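Local atomic coordinates of MdbA protein (Corynebacterium matruchotii ATCC 14266, PDB entry 6BO0), a protein that probably catalyses disulfide bond formation in exported proteins, as a thioredoxin-fold thiol-disulfide oxidoreductase of the DsbA family. Residues S4-F9 / G125-K130; E11-T16 / L116-Q121. All coordinates share one frame; numbering follows the deposited sequence.

Contact 1: S4-F9 / G125-K130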
ATOM      1  N   SER A   4       6.505  22.871  -5.887  1.00 26.65           N
ATOM      2  CA  SER A   4       6.632  23.613  -4.629  0.50 26.20           C
ATOM      3  C   SER A   4       5.719  22.996  -3.578  1.00 25.19           C
ATOM      4  O   SER A   4       6.089  22.918  -2.403  1.00 24.71           O
ATOM      5  CB  SER A   4       6.347  25.122  -4.817  0.50 25.99           C
ATOM      6  OG  SER A   4       7.420  25.787  -5.454  0.50 29.26           O
ATOM      7  N   GLN A   5       4.537  22.528  -3.998  1.00 24.84           N
ATOM      8  CA  GLN A   5       3.632  21.848  -3.068  1.00 24.04           C
ATOM      9  C   GLN A   5       4.263  20.567  -2.536  1.00 23.75           C
ATOM     10  O   GLN A   5       4.165  20.234  -1.342  1.00 25.35           O
ATOM     11  CB  GLN A   5       2.305  21.498  -3.758  1.00 29.18           C
ATOM     12  CG  GLN A   5       1.382  22.687  -3.987  1.00 32.44           C
ATOM     13  CD  GLN A   5       0.150  22.318  -4.789  1.00 34.42           C
ATOM     14  OE1 GLN A   5       0.246  21.817  -5.913  1.00 36.51           O
ATOM     15  NE2 GLN A   5      -1.021  22.555  -4.211  1.00 37.67           N
ATOM     16  N   GLU A   6       4.882  19.836  -3.448  1.00 22.44           N
ATOM     17  CA  GLU A   6       5.416  18.517  -3.124  1.00 23.08           C
ATOM     18  C   GLU A   6       6.590  18.553  -2.172  1.00 23.70           C
ATOM     19  O   GLU A   6       6.765  17.607  -1.401  1.00 24.82           O
ATOM     20  CB  GLU A   6       5.795  17.758  -4.383  1.00 23.80           C
ATOM     21  CG  GLU A   6       4.574  17.330  -5.167  1.00 27.14           C
ATOM     22  CD  GLU A   6       4.916  16.618  -6.456  1.00 37.71           C
ATOM     23  OE1 GLU A   6       4.011  16.488  -7.295  1.00 44.36           O
ATOM     24  OE2 GLU A   6       6.084  16.197  -6.630  1.00 43.20           O
ATOM     25  N   GLU A   7       7.392  19.625  -2.202  1.00 22.23           N
ATOM     26  CA  GLU A   7       8.498  19.731  -1.252  0.60 25.26           C
ATOM     27  C   GLU A   7       7.985  19.612   0.181  1.00 27.45           C
ATOM     28  O   GLU A   7       8.651  18.979   1.032  1.00 28.42           O
ATOM     29  CB  GLU A   7       9.282  21.027  -1.456  0.60 28.81           C
ATOM     30  CG  GLU A   7      10.221  20.987  -2.659  0.60 36.26           C
ATOM     31  CD  GLU A   7      11.253  19.867  -2.587  0.60 41.31           C
ATOM     32  OE1 GLU A   7      11.723  19.551  -1.473  0.60 45.20           O
ATOM     33  OE2 GLU A   7      11.605  19.298  -3.643  0.60 43.63           O
ATOM     34  N   LYS A   8       6.794  20.180   0.427  1.00 26.93           N
ATOM     35  CA  LYS A   8       6.209  20.178   1.782  0.60 28.82           C
ATOM     36  C   LYS A   8       5.656  18.838   2.276  1.00 22.55           C
ATOM     37  O   LYS A   8       5.315  18.721   3.490  1.00 27.69           O
ATOM     38  CB  LYS A   8       5.144  21.277   1.927  0.60 37.44           C
ATOM     39  CG  LYS A   8       5.698  22.629   2.376  0.60 43.30           C
ATOM     40  CD  LYS A   8       6.724  23.221   1.413  0.60 44.97           C
ATOM     41  CE  LYS A   8       8.166  22.949   1.831  0.60 45.79           C
ATOM     42  NZ  LYS A   8       9.147  23.707   1.010  0.60 49.23           N
ATOM     43  N   PHE A   9       5.577  17.840   1.390  1.00 22.20           N
ATOM     44  CA  PHE A   9       5.144  16.523   1.716  1.00 23.47           C
ATOM     45  C   PHE A   9       6.030  15.969   2.787  1.00 19.81           C
ATOM     46  O   PHE A   9       5.575  15.137   3.522  1.00 21.46           O
ATOM     47  CB  PHE A   9       5.209  15.605   0.460  1.00 21.65           C
ATOM     48  CG  PHE A   9       4.064  15.787  -0.520  1.00 19.94           C
ATOM     49  CD1 PHE A   9       3.116  16.804  -0.338  1.00 28.02           C
ATOM     50  CD2 PHE A   9       3.945  14.953  -1.613  1.00 22.83           C
ATOM     51  CE1 PHE A   9       2.072  16.977  -1.238  1.00 28.29           C
ATOM     52  CE2 PHE A   9       2.912  15.136  -2.528  1.00 27.63           C
ATOM     53  CZ  PHE A   9       1.966  16.130  -2.335  1.00 30.18           C
ATOM     54  N   GLY A 125      -3.293  10.226 -12.639  1.00 13.72           N
ATOM     55  CA  GLY A 125      -3.015  10.441 -14.043  1.00 15.37           C
ATOM     56  C   GLY A 125      -1.991  11.508 -14.367  1.00 16.42           C
ATOM     57  O   GLY A 125      -1.695  11.721 -15.541  1.00 19.49           O
ATOM     58  N   LYS A 126      -1.445  12.169 -13.350  1.00 14.59           N
ATOM     59  CA  LYS A 126      -0.555  13.294 -13.521  1.00 15.26           C
ATOM     60  C   LYS A 126       0.885  13.024 -13.150  1.00 14.61           C
ATOM     61  O   LYS A 126       1.719  13.926 -13.248  1.00 19.17           O
ATOM     62  CB  LYS A 126      -1.056  14.460 -12.693  1.00 17.24           C
ATOM     63  CG  LYS A 126      -2.398  14.944 -13.183  1.00 19.51           C
ATOM     64  CD  LYS A 126      -2.968  16.078 -12.367  1.00 23.12           C
ATOM     65  CE  LYS A 126      -4.309  16.547 -12.924  1.00 24.41           C
ATOM     66  NZ  LYS A 126      -5.262  16.814 -11.818  1.00 27.18           N
ATOM     67  N   LYS A 127       1.201  11.787 -12.761  1.00 14.42           N
ATOM     68  CA  LYS A 127       2.542  11.450 -12.276  1.00 14.97           C
ATOM     69  C   LYS A 127       3.087  10.257 -13.041  1.00 14.27           C
ATOM     70  O   LYS A 127       2.502   9.178 -13.026  1.00 17.16           O
ATOM     71  CB  LYS A 127       2.526  11.131 -10.775  1.00 16.17           C
ATOM     72  CG  LYS A 127       2.066  12.261  -9.891  1.00 17.71           C
ATOM     73  CD  LYS A 127       2.972  13.463  -9.939  1.00 20.54           C
ATOM     74  CE  LYS A 127       2.348  14.609  -9.165  1.00 26.83           C
ATOM     75  NZ  LYS A 127       3.127  15.868  -9.353  1.00 33.81           N
ATOM     76  N   GLU A 128       4.214  10.461 -13.709  1.00 12.98           N
ATOM     77  CA  GLU A 128       4.939   9.367 -14.303  1.00 13.23           C
ATOM     78  C   GLU A 128       5.853   8.748 -13.238  1.00 11.76           C
ATOM     79  O   GLU A 128       6.018   9.311 -12.147  1.00 12.00           O
ATOM     80  CB  GLU A 128       5.733   9.836 -15.519  1.00 14.13           C
ATOM     81  CG  GLU A 128       4.844  10.373 -16.635  1.00 16.54           C
ATOM     82  CD  GLU A 128       3.822   9.352 -17.128  1.00 20.98           C
ATOM     83  OE1 GLU A 128       4.111   8.148 -17.253  1.00 20.81           O
ATOM     84  OE2 GLU A 128       2.706   9.783 -17.435  1.00 34.91           O
ATOM     85  N   LEU A 129       6.483   7.625 -13.572  1.00 11.35           N
ATOM     86  CA  LEU A 129       7.393   7.008 -12.627  1.00 11.26           C
ATOM     87  C   LEU A 129       8.482   7.972 -12.175  1.00 10.72           C
ATOM     88  O   LEU A 129       8.859   7.958 -11.007  1.00 10.74           O
ATOM     89  CB  LEU A 129       7.999   5.754 -13.229  1.00 11.89           C
ATOM     90  CG  LEU A 129       7.035   4.568 -13.286  1.00 13.91           C
ATOM     91  CD1 LEU A 129       7.633   3.487 -14.157  1.00 17.40           C
ATOM     92  CD2 LEU A 129       6.712   4.017 -11.902  1.00 14.51           C
ATOM     93  N   LYS A 130       9.009   8.821 -13.064  1.00 11.68           N
ATOM     94  CA  LYS A 130      10.058   9.749 -12.620  1.00 12.07           C
ATOM     95  C   LYS A 130       9.537  10.733 -11.564  1.00 11.73           C
ATOM     96  O   LYS A 130      10.287  11.177 -10.699  1.00 12.53           O
ATOM     97  CB  LYS A 130      10.649  10.525 -13.810  1.00 13.77           C
ATOM     98  CG  LYS A 130       9.691  11.449 -14.553  1.00 16.38           C
ATOM     99  CD  LYS A 130      10.286  12.029 -15.816  1.00 21.51           C
ATOM    100  CE  LYS A 130       9.354  13.081 -16.374  1.00 28.05           C
ATOM    101  NZ  LYS A 130       9.398  14.287 -15.507  1.00 32.18           N
TER
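E6 and K127 reach each other through side chains of different shape: the glutamate chain runs straight beyond CG (chi2 178°), whereas the lysine chain kinks at its second torsion (chi2 -64°) and is extended from there to the amine. In both, CG stands anti to the carbonyl carbon. The two chains approach from opposite directions, bringing K127 NZ to E6 OE1 and bridging a gap of 11.9 Å between E6 CA and K127 CA.

The contact is a salt bridge made through a single carboxylate oxygen, with K127 NZ donating to E6 OE1. The modelled separation of 2.3 Å between K127 NZ and E6 OE1 is shorter than such a bond normally is, and its exact length is doubtful. The second oxygen is turned aside, E6 OE2 lying 4.0 Å from K127 NZ, which makes the pairing one-pronged rather than bidentate.

Behind the carboxylate, the backbone of E6 is covered by F9. F9 N donates to E6 O at 3.0 Å, and the F9 ring folds back so that E6 CA sits 3.9 Å above the plane, over its centre. Side chains of helix 129-138 pack on both partners: E6 and F9 touch M135, and K127 touches L132. K127 itself immediately precedes E128, the N-cap of that helix, whose backbone N is bound by D131 OD2 as in one half of a capping box.

One charged pair, with only 69 Å² buried between the segments, thus ties the N-terminal helix to the turn that leads into helix 129-138. With E6 buried and K127 partly exposed, the lysine probably offsets the cost of enclosing a carboxylate and favours its ionised form.

Contact 2: E11-T16 / L116-Q121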
ATOM      1  N   GLU A  11       7.045  17.234   5.467  1.00 22.80           N
ATOM      2  CA  GLU A  11       6.450  17.608   6.756  1.00 24.84           C
ATOM      3  C   GLU A  11       5.129  16.892   6.972  1.00 22.34           C
ATOM      4  O   GLU A  11       4.788  16.530   8.086  1.00 26.85           O
ATOM      5  CB  GLU A  11       6.205  19.126   6.839  1.00 29.05           C
ATOM      6  CG  GLU A  11       7.437  20.007   6.683  1.00 36.26           C
ATOM      7  CD  GLU A  11       7.126  21.518   6.584  1.00 45.42           C
ATOM      8  OE1 GLU A  11       5.935  21.926   6.507  1.00 40.84           O
ATOM      9  OE2 GLU A  11       8.086  22.327   6.584  1.00 58.22           O
ATOM     10  N   THR A  12       4.382  16.717   5.898  1.00 20.73           N
ATOM     11  CA  THR A  12       3.030  16.196   5.965  1.00 20.69           C
ATOM     12  C   THR A  12       2.988  14.685   6.208  1.00 20.01           C
ATOM     13  O   THR A  12       2.161  14.214   6.994  1.00 25.15           O
ATOM     14  CB  THR A  12       2.266  16.587   4.677  1.00 21.73           C
ATOM     15  OG1 THR A  12       2.337  18.012   4.511  1.00 22.99           O
ATOM     16  CG2 THR A  12       0.815  16.198   4.744  1.00 22.60           C
ATOM     17  N   TYR A  13       3.870  13.952   5.524  1.00 17.01           N
ATOM     18  CA  TYR A  13       3.889  12.507   5.536  1.00 17.52           C
ATOM     19  C   TYR A  13       5.174  12.036   6.195  1.00 17.99           C
ATOM     20  O   TYR A  13       6.112  11.609   5.535  1.00 19.71           O
ATOM     21  CB  TYR A  13       3.729  11.989   4.100  1.00 17.20           C
ATOM     22  CG  TYR A  13       2.465  12.529   3.456  1.00 16.64           C
ATOM     23  CD1 TYR A  13       1.215  12.111   3.878  1.00 18.33           C
ATOM     24  CD2 TYR A  13       2.529  13.467   2.440  1.00 17.15           C
ATOM     25  CE1 TYR A  13       0.054  12.634   3.327  1.00 19.27           C
ATOM     26  CE2 TYR A  13       1.381  13.977   1.872  1.00 16.54           C
ATOM     27  CZ  TYR A  13       0.144  13.557   2.318  1.00 17.52           C
ATOM     28  OH  TYR A  13      -0.997  14.080   1.750  1.00 20.34           O
ATOM     29  N   ASN A  14       5.186  12.134   7.526  1.00 18.95           N
ATOM     30  CA  ASN A  14       6.403  11.945   8.285  1.00 20.96           C
ATOM     31  C   ASN A  14       6.190  11.207   9.581  1.00 19.88           C
ATOM     32  O   ASN A  14       6.806  11.513  10.599  1.00 23.69           O
ATOM     33  CB  ASN A  14       7.069  13.292   8.563  1.00 25.16           C
ATOM     34  CG  ASN A  14       8.511  13.145   8.982  1.00 32.68           C
ATOM     35  OD1 ASN A  14       9.278  12.358   8.407  1.00 40.09           O
ATOM     36  ND2 ASN A  14       8.890  13.899   9.992  1.00 39.90           N
ATOM     37  N   GLU A  15       5.328  10.214   9.533  1.00 17.58           N
ATOM     38  CA  GLU A  15       5.115   9.361  10.680  0.60 18.42           C
ATOM     39  C   GLU A  15       6.273   8.427  10.917  1.00 19.21           C
ATOM     40  O   GLU A  15       7.002   8.077   9.985  1.00 21.24           O
ATOM     41  CB  GLU A  15       3.897   8.519  10.454  0.60 20.50           C
ATOM     42  CG  GLU A  15       2.624   9.310  10.438  0.60 22.21           C
ATOM     43  CD  GLU A  15       1.462   8.368  10.355  0.60 26.15           C
ATOM     44  OE1 GLU A  15       1.147   7.774  11.403  0.60 32.53           O
ATOM     45  OE2 GLU A  15       0.933   8.174   9.231  0.60 26.65           O
ATOM     46  N   THR A  16       6.457   8.058  12.184  1.00 21.17           N
ATOM     47  CA  THR A  16       7.417   7.047  12.550  0.60 21.90           C
ATOM     48  C   THR A  16       6.728   5.720  12.597  1.00 20.25           C
ATOM     49  O   THR A  16       5.509   5.654  12.840  1.00 27.14           O
ATOM     50  CB  THR A  16       7.961   7.301  13.940  0.60 27.12           C
ATOM     51  OG1 THR A  16       6.852   7.409  14.849  0.60 31.74           O
ATOM     52  CG2 THR A  16       8.798   8.572  13.935  0.60 25.68           C
ATOM     53  N   LEU A 116       0.105   8.576  -1.259  1.00 10.36           N
ATOM     54  CA  LEU A 116      -0.591   8.210  -2.503  1.00 10.33           C
ATOM     55  C   LEU A 116      -2.092   8.173  -2.306  1.00 10.34           C
ATOM     56  O   LEU A 116      -2.856   8.591  -3.183  1.00 11.18           O
ATOM     57  CB  LEU A 116      -0.134   6.847  -2.998  1.00 10.41           C
ATOM     58  CG  LEU A 116       1.286   6.733  -3.585  1.00 10.18           C
ATOM     59  CD1 LEU A 116       1.584   5.276  -3.861  1.00 11.44           C
ATOM     60  CD2 LEU A 116       1.432   7.550  -4.836  1.00 11.48           C
ATOM     61  N   MET A 117      -2.546   7.640  -1.175  1.00 11.00           N
ATOM     62  CA  MET A 117      -3.978   7.576  -0.906  1.00 11.30           C
ATOM     63  C   MET A 117      -4.544   8.960  -0.612  1.00 12.04           C
ATOM     64  O   MET A 117      -5.640   9.294  -1.080  1.00 12.91           O
ATOM     65  CB  MET A 117      -4.254   6.609   0.250  1.00 11.69           C
ATOM     66  CG  MET A 117      -4.026   5.159  -0.116  1.00 12.74           C
ATOM     67  SD  MET A 117      -5.103   4.625  -1.478  1.00 12.92           S
ATOM     68  CE  MET A 117      -4.870   2.833  -1.393  1.00 14.76           C
ATOM     69  N   THR A 118      -3.820   9.775   0.147  1.00 12.54           N
ATOM     70  CA  THR A 118      -4.348  11.088   0.533  1.00 13.10           C
ATOM     71  C   THR A 118      -4.377  12.059  -0.644  1.00 13.86           C
ATOM     72  O   THR A 118      -5.326  12.825  -0.831  1.00 15.47           O
ATOM     73  CB  THR A 118      -3.530  11.651   1.696  1.00 13.38           C
ATOM     74  OG1 THR A 118      -3.549  10.728   2.798  1.00 15.55           O
ATOM     75  CG2 THR A 118      -4.065  12.992   2.143  1.00 16.29           C
ATOM     76  N   GLU A 119      -3.331  12.012  -1.452  1.00 12.96           N
ATOM     77  CA  GLU A 119      -3.217  12.912  -2.601  1.00 13.73           C
ATOM     78  C   GLU A 119      -3.871  12.396  -3.871  1.00 12.95           C
ATOM     79  O   GLU A 119      -3.806  13.061  -4.897  1.00 13.52           O
ATOM     80  CB  GLU A 119      -1.744  13.229  -2.895  1.00 14.99           C
ATOM     81  CG  GLU A 119      -0.991  13.841  -1.721  1.00 16.27           C
ATOM     82  CD  GLU A 119      -1.383  15.261  -1.398  1.00 20.48           C
ATOM     83  OE1 GLU A 119      -1.945  15.960  -2.261  1.00 23.32           O
ATOM     84  OE2 GLU A 119      -1.125  15.660  -0.252  1.00 21.55           O
ATOM     85  N   GLN A 120      -4.510  11.223  -3.772  1.00 12.85           N
ATOM     86  CA  GLN A 120      -5.051  10.505  -4.925  1.00 12.83           C
ATOM     87  C   GLN A 120      -5.697  11.392  -5.995  1.00 13.54           C
ATOM     88  O   GLN A 120      -5.327  11.310  -7.158  1.00 13.51           O
ATOM     89  CB  GLN A 120      -6.060   9.490  -4.419  1.00 13.07           C
ATOM     90  CG  GLN A 120      -6.705   8.635  -5.483  1.00 12.72           C
ATOM     91  CD  GLN A 120      -7.699   7.713  -4.852  1.00 13.55           C
ATOM     92  OE1 GLN A 120      -8.853   8.091  -4.622  1.00 16.58           O
ATOM     93  NE2 GLN A 120      -7.264   6.529  -4.513  1.00 13.55           N
ATOM     94  N   GLN A 121      -6.689  12.204  -5.633  1.00 14.18           N
ATOM     95  CA  GLN A 121      -7.402  12.940  -6.662  1.00 16.52           C
ATOM     96  C   GLN A 121      -6.568  14.017  -7.309  1.00 16.19           C
ATOM     97  O   GLN A 121      -6.810  14.329  -8.468  1.00 17.85           O
ATOM     98  CB  GLN A 121      -8.676  13.533  -6.103  1.00 19.51           C
ATOM     99  CG  GLN A 121      -9.697  12.443  -5.850  1.00 21.38           C
ATOM    100  CD  GLN A 121     -11.113  12.928  -5.762  1.00 25.72           C
ATOM    101  OE1 GLN A 121     -11.452  14.050  -6.165  1.00 32.51           O
ATOM    102  NE2 GLN A 121     -11.975  12.061  -5.295  1.00 26.90           N
TER
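Y13 and E119 are joined by a hydrogen bond, the one polar link across this contact: Y13 OH donates to E119 OE2 over 2.6 Å. The oxygen lies at the edge of the phenol, near the ring plane, while the carboxylate is turned almost perpendicular to it, 89° between planes. It is the anti side of E119 OE2 that receives the bond, 24° out of the carboxylate plane. The other oxygen, OE1, is held by N122 ND2, so both ends of the carboxylate are engaged and its rotation is restrained.

Van der Waals contact comes from T118. With its methyl anti to the backbone N, T118 CG2 packs 3.3 Å from Y13 OH, against the phenol oxygen and beside the hydrogen bond, and T118 OG1 is turned to T114 O in the preceding turn. On the tyrosine's own side, T12 CG2 rests 3.6 Å over one face of the Y13 ring, displaced toward the rim, and F9 meets the ring edge-to-face.

Y13, the first residue to leave helical geometry after helix 9-12, thus packs its ring on T114 and M115 of helix 106-118 and on L139 of a loop. From the adjoining residues, M117 packs on C52 and A56 of helix 51-68 and Q120 NE2 hydrogen-bonds to O of the S-hydroxycysteine at position 49, so the segment 116-121 borders the region of residues 49 and 52, probably the CxxC redox pair as in DsbA relatives.

In the fold
Contacts 1 and 2 both fasten the N-terminal region, through the consecutive helices 3-7 and 9-12, to parts of the helical layer that also follow one another in the chain, around helices 106-118, 120-123 and 129-138. Their centres are about 11 Å apart, and contact 2 is nested in the loop that contact 1 closes. Each is partly buried, but contact 1 lies farther out, its centre about 17 Å from the chain's centre against about 12 Å for contact 2. It relies on a charged pair, whereas contact 2 combines a neutral phenol donor with a carboxylate and a threonine methyl. F9 links them, F9 CZ packing 3.6 Å from E119 CD.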